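Local coordinates for protein perosamine synthetase (Caulobacter crescentus, PDB 3BN1) that transfers an amino group from L-glutamate to GDP-4-keto-6-deoxy-D-mannose, with pyridoxal 5'-phosphate as cofactor, to make GDP-perosamine for the O-antigen, at residues C140-D143 / P144-V148; G165-R169 / G170-G174; L68-V71 / A72-I75. All blocks are in the same frame, centred on the assembly; numbering follows the deposited sequence.

Contact 1. Residues C140-D143 / P144-V148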
loop_
_atom_site.group_PDB
_atom_site.type_symbol
_atom_site.label_atom_id
_atom_site.label_comp_id
_atom_site.label_asym_id
_atom_site.label_seq_id
_atom_site.Cartn_x
_atom_site.Cartn_y
_atom_site.Cartn_z
ATOM N N CYS A 140 -17.717 18.907 -6.591
ATOM C CA CYS A 140 -18.328 19.110 -7.901
ATOM C C CYS A 140 -19.823 19.343 -7.718
ATOM O O CYS A 140 -20.362 19.164 -6.618
ATOM C CB CYS A 140 -18.245 17.810 -8.696
ATOM S SG CYS A 140 -16.526 17.267 -8.983
ATOM N N ASP A 141 -20.480 19.757 -8.803
ATOM C CA ASP A 141 -21.920 19.984 -8.752
ATOM C C ASP A 141 -22.665 18.659 -8.739
ATOM O O ASP A 141 -23.128 18.150 -9.772
ATOM C CB ASP A 141 -22.377 20.858 -9.920
ATOM C CG ASP A 141 -23.734 21.542 -9.635
ATOM O OD1 ASP A 141 -24.303 21.431 -8.527
ATOM O OD2 ASP A 141 -24.232 22.254 -10.519
ATOM N N MET A 142 -22.740 18.106 -7.545
ATOM C CA MET A 142 -23.279 16.765 -7.329
ATOM C C MET A 142 -24.671 16.409 -7.736
ATOM O O MET A 142 -24.918 15.349 -8.286
ATOM C CB MET A 142 -22.957 16.235 -5.932
ATOM C CG MET A 142 -21.473 16.164 -5.662
ATOM S SD MET A 142 -20.619 14.991 -6.797
ATOM C CE MET A 142 -21.465 13.383 -6.467
ATOM N N ASP A 143 -25.594 17.331 -7.491
ATOM C CA ASP A 143 -26.957 17.009 -7.797
ATOM C C ASP A 143 -27.143 16.687 -9.276
ATOM O O ASP A 143 -27.667 15.641 -9.634
ATOM C CB ASP A 143 -27.843 18.125 -7.236
ATOM C CG ASP A 143 -28.028 18.035 -5.713
ATOM O OD1 ASP A 143 -27.574 17.020 -5.095
ATOM O OD2 ASP A 143 -28.633 18.976 -5.147
ATOM N N PRO A 144 -26.687 17.526 -10.186
ATOM C CA PRO A 144 -26.897 17.159 -11.590
ATOM C C PRO A 144 -26.191 15.837 -11.959
ATOM O O PRO A 144 -26.628 15.084 -12.824
ATOM C CB PRO A 144 -26.231 18.319 -12.372
ATOM C CG PRO A 144 -25.934 19.334 -11.402
ATOM C CD PRO A 144 -26.410 18.965 -10.032
ATOM N N ILE A 145 -25.056 15.597 -11.324
ATOM C CA ILE A 145 -24.282 14.441 -11.681
ATOM C C ILE A 145 -25.042 13.196 -11.160
ATOM O O ILE A 145 -25.095 12.130 -11.802
ATOM C CB ILE A 145 -22.896 14.554 -11.000
ATOM C CG1 ILE A 145 -22.086 15.751 -11.497
ATOM C CG2 ILE A 145 -22.161 13.190 -11.017
ATOM C CD1 ILE A 145 -20.690 15.851 -10.852
ATOM N N LEU A 146 -25.571 13.309 -9.944
ATOM C CA LEU A 146 -26.345 12.210 -9.349
ATOM C C LEU A 146 -27.618 12.035 -10.184
ATOM O O LEU A 146 -28.081 10.889 -10.443
ATOM C CB LEU A 146 -26.689 12.512 -7.894
ATOM C CG LEU A 146 -25.472 12.452 -6.952
ATOM C CD1 LEU A 146 -25.863 12.966 -5.595
ATOM C CD2 LEU A 146 -25.009 10.965 -6.793
ATOM N N GLU A 147 -28.159 13.157 -10.663
ATOM C CA GLU A 147 -29.350 13.069 -11.522
ATOM C C GLU A 147 -29.077 12.184 -12.750
ATOM O O GLU A 147 -29.845 11.242 -13.034
ATOM C CB GLU A 147 -29.892 14.464 -11.888
ATOM C CG GLU A 147 -31.277 14.454 -12.599
ATOM C CD GLU A 147 -31.262 13.934 -14.057
ATOM O OE1 GLU A 147 -30.287 14.161 -14.809
ATOM O OE2 GLU A 147 -32.255 13.299 -14.491
ATOM N N VAL A 148 -27.972 12.451 -13.457
ATOM C CA VAL A 148 -27.641 11.639 -14.646
ATOM C C VAL A 148 -27.389 10.164 -14.282
ATOM O O VAL A 148 -27.937 9.228 -14.917
ATOM C CB VAL A 148 -26.430 12.246 -15.383
ATOM C CG1 VAL A 148 -25.968 11.356 -16.543
ATOM C CG2 VAL A 148 -26.806 13.583 -15.898
#
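Asp141 and Pro144 meet at the start of helix 142-151, where the carboxylate of Asp141 lies across the edge of the proline ring made by CG and CD. The two side chains are set at about a right angle, with Asp141 OD2 3.5 Å from Pro144 CG. With CG anti to the backbone N (chi1 -159°), Asp141 carries its carboxylate to the ring, and the side chain makes no capping bond although the residue holds the N-cap position. Its carbonyl O is packed from the same turn by Ile145, whose CG1 comes to 3.1 Å of Asp141 O. Farther out, Ile145 CD1 lies 3.8 Å from Cys140 CB and 4.1 Å from Met142 SD. The Met142 chain, bent at chi2 and chi3, brings CE to 4.1 Å from Leu146 CG. Two backbone bonds close the first turn: Leu146 N to Met142 O and Glu147 N to Asp143 O, each 2.7 Å long. Asp141 is also the centre of an inverse gamma turn, with a weak Met142 N to Cys140 O bond. Outside residues hold the polar groups: Tyr168 OH meets Asp141 OD1 and accepts Asp143 N-H, Arg169 bridges to Asp143, and Arg151 to Glu147. Val156 covers Met142 and Leu146, while Ala116 and Leu119 of helix 116-119 pack on Ile145. The arrangement is a helix N-terminus with proline in its first turn, opening the helix that links strands 127-130 and 155-159 in a beta-alpha-beta unit of the aminotransferase central sheet.

Contact 2. Residues G165-R169 / G170-G174; sequences GATYR and GKKSG
Tyr168 and Lys171 exchange two backbone bonds: Tyr168 N reaches Lys171 O over 2.7 Å, in the carbonyl plane, while Lys171 N reaches Tyr168 O over 2.9 Å, from well above the plane of the Tyr168 carbonyl. A third bond, Ser173 N to Ala166 O at 2.8 Å, reinforces the open end. Two CA-H...O contacts run beside these bonds, Thr167 CA lying 2.9 Å from Lys171 O. Together they make a tight antiparallel hairpin whose type I' turn carries positive phi at Arg169 (38°) and at Gly170, where glycine is favoured. On the face that carries Thr167 and Lys172, CG2 of Thr167 meets CE of Lys172 at 3.9 Å; the lysine chain, bent at chi2, folds along the methyl and passes the Gly165 carbonyl before NZ bonds to Tyr50 O. At the turn, Arg169 runs back along Tyr168: its CG lies over the rim of the ring, and Tyr168 OH, hydrogen-bonded to Asp141, stands 3.2 Å above the centre of the guanidinium, which forms a salt bridge with Asp143. Two waters join the strands. One takes the N-H of Gly165 and donates to Ser173 OG, which also bonds to Ala163 O; a second joins Gly170 N to Thr167 OG1, itself bonded to Arg284 N.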
loop_
_atom_site.group_PDB
_atom_site.type_symbol
_atom_site.label_atom_id
_atom_site.label_comp_id
_atom_site.label_asym_id
_atom_site.label_seq_id
_atom_site.Cartn_x
_atom_site.Cartn_y
_atom_site.Cartn_z
ATOM N N GLY A 165 -13.603 17.691 4.698
ATOM C CA GLY A 165 -14.224 18.851 5.320
ATOM C C GLY A 165 -15.160 19.673 4.456
ATOM O O GLY A 165 -15.845 20.540 4.983
ATOM N N ALA A 166 -15.110 19.497 3.137
ATOM C CA ALA A 166 -15.935 20.294 2.242
ATOM C C ALA A 166 -17.397 19.848 2.399
ATOM O O ALA A 166 -17.689 18.731 2.821
ATOM C CB ALA A 166 -15.406 20.120 0.714
ATOM N N THR A 167 -18.337 20.705 2.048
ATOM C CA THR A 167 -19.745 20.307 2.136
ATOM C C THR A 167 -20.470 20.790 0.870
ATOM O O THR A 167 -20.024 21.699 0.161
ATOM C CB THR A 167 -20.487 20.931 3.362
ATOM O OG1 THR A 167 -20.373 22.362 3.269
ATOM C CG2 THR A 167 -19.919 20.421 4.671
ATOM N N TYR A 168 -21.637 20.207 0.635
ATOM C CA TYR A 168 -22.408 20.510 -0.546
ATOM C C TYR A 168 -23.868 20.346 -0.147
ATOM O O TYR A 168 -24.309 19.259 0.263
ATOM C CB TYR A 168 -22.053 19.470 -1.628
ATOM C CG TYR A 168 -22.852 19.625 -2.899
ATOM C CD1 TYR A 168 -22.389 20.486 -3.919
ATOM C CD2 TYR A 168 -24.093 18.969 -3.071
ATOM C CE1 TYR A 168 -23.128 20.703 -5.072
ATOM C CE2 TYR A 168 -24.864 19.178 -4.256
ATOM C CZ TYR A 168 -24.371 20.043 -5.260
ATOM O OH TYR A 168 -25.082 20.235 -6.455
ATOM N N ARG A 169 -24.611 21.435 -0.263
ATOM C CA ARG A 169 -26.030 21.403 0.058
ATOM C C ARG A 169 -26.401 20.523 1.264
ATOM O O ARG A 169 -27.313 19.675 1.220
ATOM C CB ARG A 169 -26.815 21.069 -1.197
ATOM C CG ARG A 169 -26.529 22.119 -2.287
ATOM C CD ARG A 169 -27.286 21.742 -3.515
ATOM N NE ARG A 169 -26.992 22.656 -4.651
ATOM C CZ ARG A 169 -27.399 22.477 -5.930
ATOM N NH1 ARG A 169 -28.137 21.421 -6.290
ATOM N NH2 ARG A 169 -27.074 23.353 -6.881
ATOM N N GLY A 170 -25.645 20.771 2.331
ATOM C CA GLY A 170 -25.781 20.223 3.676
ATOM C C GLY A 170 -25.103 18.901 4.014
ATOM O O GLY A 170 -25.302 18.335 5.109
ATOM N N LYS A 171 -24.314 18.418 3.060
ATOM C CA LYS A 171 -23.644 17.115 3.194
ATOM C C LYS A 171 -22.150 17.283 3.060
ATOM O O LYS A 171 -21.699 18.103 2.279
ATOM C CB LYS A 171 -24.145 16.236 2.060
ATOM C CG LYS A 171 -25.693 15.955 2.156
ATOM C CD LYS A 171 -26.016 14.897 1.103
ATOM C CE LYS A 171 -26.730 13.706 1.736
ATOM N NZ LYS A 171 -25.837 12.518 1.727
ATOM N N LYS A 172 -21.403 16.485 3.798
ATOM C CA LYS A 172 -19.951 16.528 3.756
ATOM C C LYS A 172 -19.455 15.756 2.532
ATOM O O LYS A 172 -20.161 14.858 2.050
ATOM C CB LYS A 172 -19.458 15.811 5.008
ATOM C CG LYS A 172 -19.350 16.784 6.186
ATOM C CD LYS A 172 -17.962 17.380 6.350
ATOM C CE LYS A 172 -18.036 18.432 7.462
ATOM N NZ LYS A 172 -18.246 17.739 8.787
ATOM N N SER A 173 -18.271 16.108 2.016
ATOM C CA SER A 173 -17.636 15.303 0.943
ATOM C C SER A 173 -17.585 13.879 1.566
ATOM O O SER A 173 -17.466 13.711 2.788
ATOM C CB SER A 173 -16.166 15.742 0.747
ATOM O OG SER A 173 -15.566 15.869 2.037
ATOM N N GLY A 174 -17.709 12.860 0.732
ATOM C CA GLY A 174 -17.651 11.496 1.191
ATOM C C GLY A 174 -19.007 10.863 1.410
ATOM O O GLY A 174 -19.093 9.628 1.401
HETATM O O HOH W 1 -15.147 15.216 4.567
HETATM O O HOH W 2 -23.437 22.764 2.817
#

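Contact 3. Residues L68-V71 / A72-I75; sequences LALV and AMGI
Gly74 N donates to Val71 O over 2.7 Å, the shortest bond of the helix end, arriving from above the carbonyl plane rather than on a lone pair. One residue farther on, Ile75 N reaches back to Leu70 O at 2.9 Å in a nearly straight bond. Ahead of these, regular helical bonds run from Ala72 N to Leu68 O and from Met73 N to Ala69 O, both 2.9 Å. The Gly74 N to Val71 O and Ile75 N to Leu70 O bonds, around a residue of positive phi, make a Schellman motif, with Gly74 (phi 82°) as the residue that leaves the helix. At these backbone angles a beta carbon would press on the carbonyl O of Met73, a backbone shape that suits glycine. The motif's apolar contact is present too: Leu70 and Ile75 meet obliquely, Leu70 CD2 lying 3.9 Å from Ile75 CG1. Ile75 CG1 is set beside the backbone N (chi1 -48°), which also places it 3.4 Å from Leu70 O, close to the same oxygen that accepts the Ile75 N-H. The same Leu70 CD2 is touched by Met73 CE at 3.7 Å. Met73 passes close to the preceding turn, with CG 3.0 Å from Ala69 O, and its bend at chi3 turns the terminal methyl toward the leucine. Outside the turn, Cys98 of helix 90-98 packs on Leu70, Val71 and Ile75, while Leu205, Met209 and Leu212 of helix 203-213 lie against Met73, Ala72 and the Leu68 and Val71 pair. Ile157 of strand 155-159 touches both Ala69 and Met73.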
loop_
_atom_site.group_PDB
_atom_site.type_symbol
_atom_site.label_atom_id
_atom_site.label_comp_id
_atom_site.label_asym_id
_atom_site.label_seq_id
_atom_site.Cartn_x
_atom_site.Cartn_y
_atom_site.Cartn_z
ATOM N N LEU A 68 -9.247 -0.132 -4.354
ATOM C CA LEU A 68 -10.058 -0.980 -3.534
ATOM C C LEU A 68 -11.560 -0.712 -3.745
ATOM O O LEU A 68 -12.363 -1.635 -3.920
ATOM C CB LEU A 68 -9.695 -0.759 -2.060
ATOM C CG LEU A 68 -10.499 -1.581 -1.046
ATOM C CD1 LEU A 68 -10.264 -3.096 -1.310
ATOM C CD2 LEU A 68 -9.982 -1.205 0.323
ATOM N N ALA A 69 -11.982 0.550 -3.677
ATOM C CA ALA A 69 -13.427 0.815 -3.806
ATOM C C ALA A 69 -13.985 0.358 -5.176
ATOM O O ALA A 69 -15.109 -0.169 -5.303
ATOM C CB ALA A 69 -13.649 2.329 -3.603
ATOM N N LEU A 70 -13.219 0.574 -6.249
ATOM C CA LEU A 70 -13.717 0.186 -7.578
ATOM C C LEU A 70 -13.879 -1.333 -7.627
ATOM O O LEU A 70 -14.849 -1.885 -8.149
ATOM C CB LEU A 70 -12.691 0.543 -8.630
ATOM C CG LEU A 70 -12.627 2.051 -8.829
ATOM C CD1 LEU A 70 -11.412 2.492 -9.659
ATOM C CD2 LEU A 70 -13.960 2.684 -9.354
ATOM N N VAL A 71 -12.859 -2.020 -7.131
ATOM C CA VAL A 71 -12.930 -3.478 -7.187
ATOM C C VAL A 71 -14.158 -3.936 -6.381
ATOM O O VAL A 71 -14.973 -4.729 -6.881
ATOM C CB VAL A 71 -11.642 -4.130 -6.700
ATOM C CG1 VAL A 71 -11.850 -5.659 -6.608
ATOM C CG2 VAL A 71 -10.444 -3.817 -7.694
ATOM N N ALA A 72 -14.345 -3.381 -5.181
ATOM C CA ALA A 72 -15.516 -3.682 -4.323
ATOM C C ALA A 72 -16.838 -3.418 -5.025
ATOM O O ALA A 72 -17.748 -4.226 -4.949
ATOM C CB ALA A 72 -15.482 -2.862 -3.055
ATOM N N MET A 73 -16.932 -2.335 -5.780
ATOM C CA MET A 73 -18.151 -2.069 -6.542
ATOM C C MET A 73 -18.222 -2.971 -7.772
ATOM O O MET A 73 -19.140 -2.880 -8.579
ATOM C CB MET A 73 -18.170 -0.650 -7.028
ATOM C CG MET A 73 -18.014 0.322 -5.901
ATOM S SD MET A 73 -18.508 1.930 -6.500
ATOM C CE MET A 73 -17.087 2.371 -7.322
ATOM N N GLY A 74 -17.247 -3.844 -7.941
ATOM C CA GLY A 74 -17.319 -4.747 -9.073
ATOM C C GLY A 74 -16.843 -4.197 -10.418
ATOM O O GLY A 74 -17.157 -4.830 -11.415
ATOM N N ILE A 75 -16.047 -3.121 -10.478
ATOM C CA ILE A 75 -15.529 -2.617 -11.787
ATOM C C ILE A 75 -14.420 -3.530 -12.301
ATOM O O ILE A 75 -13.569 -3.969 -11.560
ATOM C CB ILE A 75 -14.969 -1.187 -11.690
ATOM C CG1 ILE A 75 -15.960 -0.287 -10.944
ATOM C CG2 ILE A 75 -14.243 -0.652 -13.019
ATOM C CD1 ILE A 75 -17.239 0.017 -11.687
#

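How the contacts relate
From the N terminus, contact 3 comes first, ending helix 62-72 and turning the chain toward strand 80-84. Contact 1 follows, starting helix 142-151 between strands 127-130 and 155-159, and contact 2 then folds the chain back in a hairpin between strands 155-159 and 179-183 of the same mixed sheet. Each closes a short turn of its own; the three are in series, and none encloses or crosses another. Contacts 1 and 2 touch directly, the hairpin's Tyr168 and Arg169 reaching the helix start, with centres about 13 Å apart. Contact 3 stays separate, its nearest atoms about 11 Å from contact 1 and about 10 Å from contact 2.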